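Local coordinates for protein Xcc_ctr_pt (Xanthomonas campestris pv. campestris, PDB 6NJW) that forms the magnesium-binding, Toprim-containing C-terminal region of an OLD family protein that probably cleaves nucleic acid by two-metal catalysis, at residues E149-E154 with E186-G191. Sequence-based numbering, arbitrary orientation.
Sequences EVIREE and ERIGKG
The carboxylate of E154 is the flat group at this crossing, and methyl CG2 of I188 approaches one of its faces obliquely, well off the perpendicular, on the side of OE1. CG2 of I188 stands 3.9 Å from OE1 of E154 and slightly closer to the glutamate's aliphatic part, at 3.7 Å from CG. This pairing illustrates how an acidic residue at a helix end can present its methylene groups to a hydrophobic neighbour: CB and CG of E154 lie against the isoleucine, while OE2, the farther oxygen, points away from it. A bend at chi2 (-66°) achieves this in E154, and the two side chains cross at about a right angle. CB of E154 meets the other branch of I188, with CD1 at 3.6 Å. That branch is extended (chi2 168°), which carries CD1 past E154 to within 4.0 Å of CA of I151; the I151 side chain joins more loosely, its CG1 lying 4.2 Å from CD1 of I188. The tip of I188 is thus lodged between positions i and i+3 on one side of helix 134-154, with L155 also touching I188. Contact across the two segments is by van der Waals packing, mostly carbon on carbon, with OE1 of E154 the one polar side-chain atom taking part. I151 packs onward against F193, L158 and L166, whereas E154 borders R192. Just after I188 the chain breaks helical geometry at G189, whose positive phi (111°) ends helix 178-188; the same glycine is the N-cap of helix 190-197. This helix-glycine-helix joint packs on the end of helix 134-154, in the all-helical part of the chain between strand 127-130, the last of the parallel Toprim sheet, and helix 208-226, away from the magnesium site.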
loop_
_atom_site.group_PDB
_atom_site.type_symbol
_atom_site.label_atom_id
_atom_site.label_comp_id
_atom_site.label_asym_id
_atom_site.label_seq_id
_atom_site.Cartn_x
_atom_site.Cartn_y
_atom_site.Cartn_z
ATOM N N GLU A 149 13.391 -14.551 8.793
ATOM C CA GLU A 149 12.829 -15.646 9.576
ATOM C C GLU A 149 11.565 -16.196 8.931
ATOM O O GLU A 149 11.340 -17.414 8.940
ATOM C CB GLU A 149 12.555 -15.201 11.014
ATOM C CG GLU A 149 12.448 -16.369 12.008
ATOM C CD GLU A 149 13.564 -17.413 11.846
ATOM O OE1 GLU A 149 13.377 -18.390 11.078
ATOM O OE2 GLU A 149 14.628 -17.254 12.493
ATOM N N VAL A 150 10.734 -15.321 8.353
ATOM C CA VAL A 150 9.552 -15.799 7.636
ATOM C C VAL A 150 9.966 -16.682 6.464
ATOM O O VAL A 150 9.462 -17.799 6.298
ATOM C CB VAL A 150 8.678 -14.622 7.167
ATOM C CG1 VAL A 150 7.515 -15.140 6.323
ATOM C CG2 VAL A 150 8.154 -13.828 8.372
ATOM N N ILE A 151 10.890 -16.195 5.637
ATOM C CA ILE A 151 11.288 -16.947 4.447
ATOM C C ILE A 151 11.784 -18.337 4.836
ATOM O O ILE A 151 11.349 -19.349 4.278
ATOM C CB ILE A 151 12.348 -16.166 3.654
ATOM C CG1 ILE A 151 11.718 -14.907 3.055
ATOM C CG2 ILE A 151 12.969 -17.048 2.548
ATOM C CD1 ILE A 151 12.733 -13.906 2.511
ATOM N N ARG A 152 12.664 -18.406 5.838
ATOM C CA ARG A 152 13.230 -19.689 6.243
ATOM C C ARG A 152 12.189 -20.595 6.885
ATOM O O ARG A 152 12.287 -21.824 6.771
ATOM C CB ARG A 152 14.414 -19.454 7.178
ATOM C CG ARG A 152 15.646 -19.000 6.421
ATOM C CD ARG A 152 16.851 -18.711 7.321
ATOM N NE ARG A 152 16.885 -19.524 8.536
ATOM C CZ ARG A 152 17.060 -20.846 8.575
ATOM N NH1 ARG A 152 17.208 -21.546 7.459
ATOM N NH2 ARG A 152 17.074 -21.476 9.746
ATOM N N GLU A 153 11.172 -20.025 7.531
ATOM C CA GLU A 153 10.109 -20.868 8.067
ATOM C C GLU A 153 9.151 -21.340 6.982
ATOM O O GLU A 153 8.620 -22.453 7.069
ATOM C CB GLU A 153 9.322 -20.133 9.156
ATOM C CG GLU A 153 8.490 -21.089 10.000
ATOM C CD GLU A 153 7.596 -20.393 11.003
ATOM O OE1 GLU A 153 8.084 -19.510 11.751
ATOM O OE2 GLU A 153 6.396 -20.745 11.046
ATOM N N GLU A 154 8.910 -20.518 5.965
ATOM C CA GLU A 154 7.995 -20.911 4.899
ATOM C C GLU A 154 8.680 -21.782 3.855
ATOM O O GLU A 154 8.015 -22.590 3.193
ATOM C CB GLU A 154 7.410 -19.662 4.233
ATOM C CG GLU A 154 6.454 -18.891 5.123
ATOM C CD GLU A 154 5.204 -19.687 5.426
ATOM O OE1 GLU A 154 4.713 -20.384 4.514
ATOM O OE2 GLU A 154 4.720 -19.616 6.574
ATOM N N GLU A 186 7.039 -14.481 -3.757
ATOM C CA GLU A 186 5.966 -14.971 -4.621
ATOM C C GLU A 186 5.797 -16.486 -4.508
ATOM O O GLU A 186 4.671 -16.999 -4.601
ATOM C CB GLU A 186 6.238 -14.541 -6.065
ATOM C CG GLU A 186 5.358 -15.191 -7.126
ATOM C CD GLU A 186 3.903 -14.706 -7.108
ATOM O OE1 GLU A 186 3.007 -15.491 -7.505
ATOM O OE2 GLU A 186 3.658 -13.541 -6.710
ATOM N N ARG A 187 6.884 -17.221 -4.258
ATOM C CA ARG A 187 6.749 -18.667 -4.068
ATOM C C ARG A 187 5.978 -18.980 -2.786
ATOM O O ARG A 187 5.134 -19.886 -2.756
ATOM C CB ARG A 187 8.134 -19.325 -4.049
ATOM C CG ARG A 187 8.094 -20.856 -3.971
ATOM C CD ARG A 187 9.480 -21.452 -4.153
ATOM N NE ARG A 187 10.079 -21.008 -5.403
ATOM C CZ ARG A 187 11.376 -20.784 -5.570
ATOM N NH1 ARG A 187 11.829 -20.345 -6.739
ATOM N NH2 ARG A 187 12.220 -20.985 -4.565
ATOM N N ILE A 188 6.236 -18.223 -1.721
ATOM C CA ILE A 188 5.463 -18.386 -0.493
ATOM C C ILE A 188 4.011 -17.969 -0.708
ATOM O O ILE A 188 3.086 -18.583 -0.162
ATOM C CB ILE A 188 6.131 -17.569 0.623
ATOM C CG1 ILE A 188 7.525 -18.113 0.908
ATOM C CG2 ILE A 188 5.247 -17.526 1.889
ATOM C CD1 ILE A 188 8.379 -17.203 1.786
ATOM N N GLY A 189 3.784 -16.958 -1.535
ATOM C CA GLY A 189 2.482 -16.334 -1.657
ATOM C C GLY A 189 2.568 -14.935 -1.081
ATOM O O GLY A 189 2.956 -14.762 0.072
ATOM N N LYS A 190 2.244 -13.922 -1.873
ATOM C CA LYS A 190 2.392 -12.557 -1.384
ATOM C C LYS A 190 1.496 -12.301 -0.182
ATOM O O LYS A 190 1.924 -11.683 0.795
ATOM C CB LYS A 190 2.113 -11.564 -2.507
ATOM C CG LYS A 190 3.293 -11.475 -3.460
ATOM C CD LYS A 190 2.969 -10.702 -4.725
ATOM C CE LYS A 190 3.445 -9.271 -4.615
ATOM N NZ LYS A 190 4.768 -9.175 -3.920
ATOM N N GLY A 191 0.252 -12.778 -0.227
ATOM C CA GLY A 191 -0.629 -12.609 0.918
ATOM C C GLY A 191 -0.165 -13.398 2.126
ATOM O O GLY A 191 -0.113 -12.874 3.242
#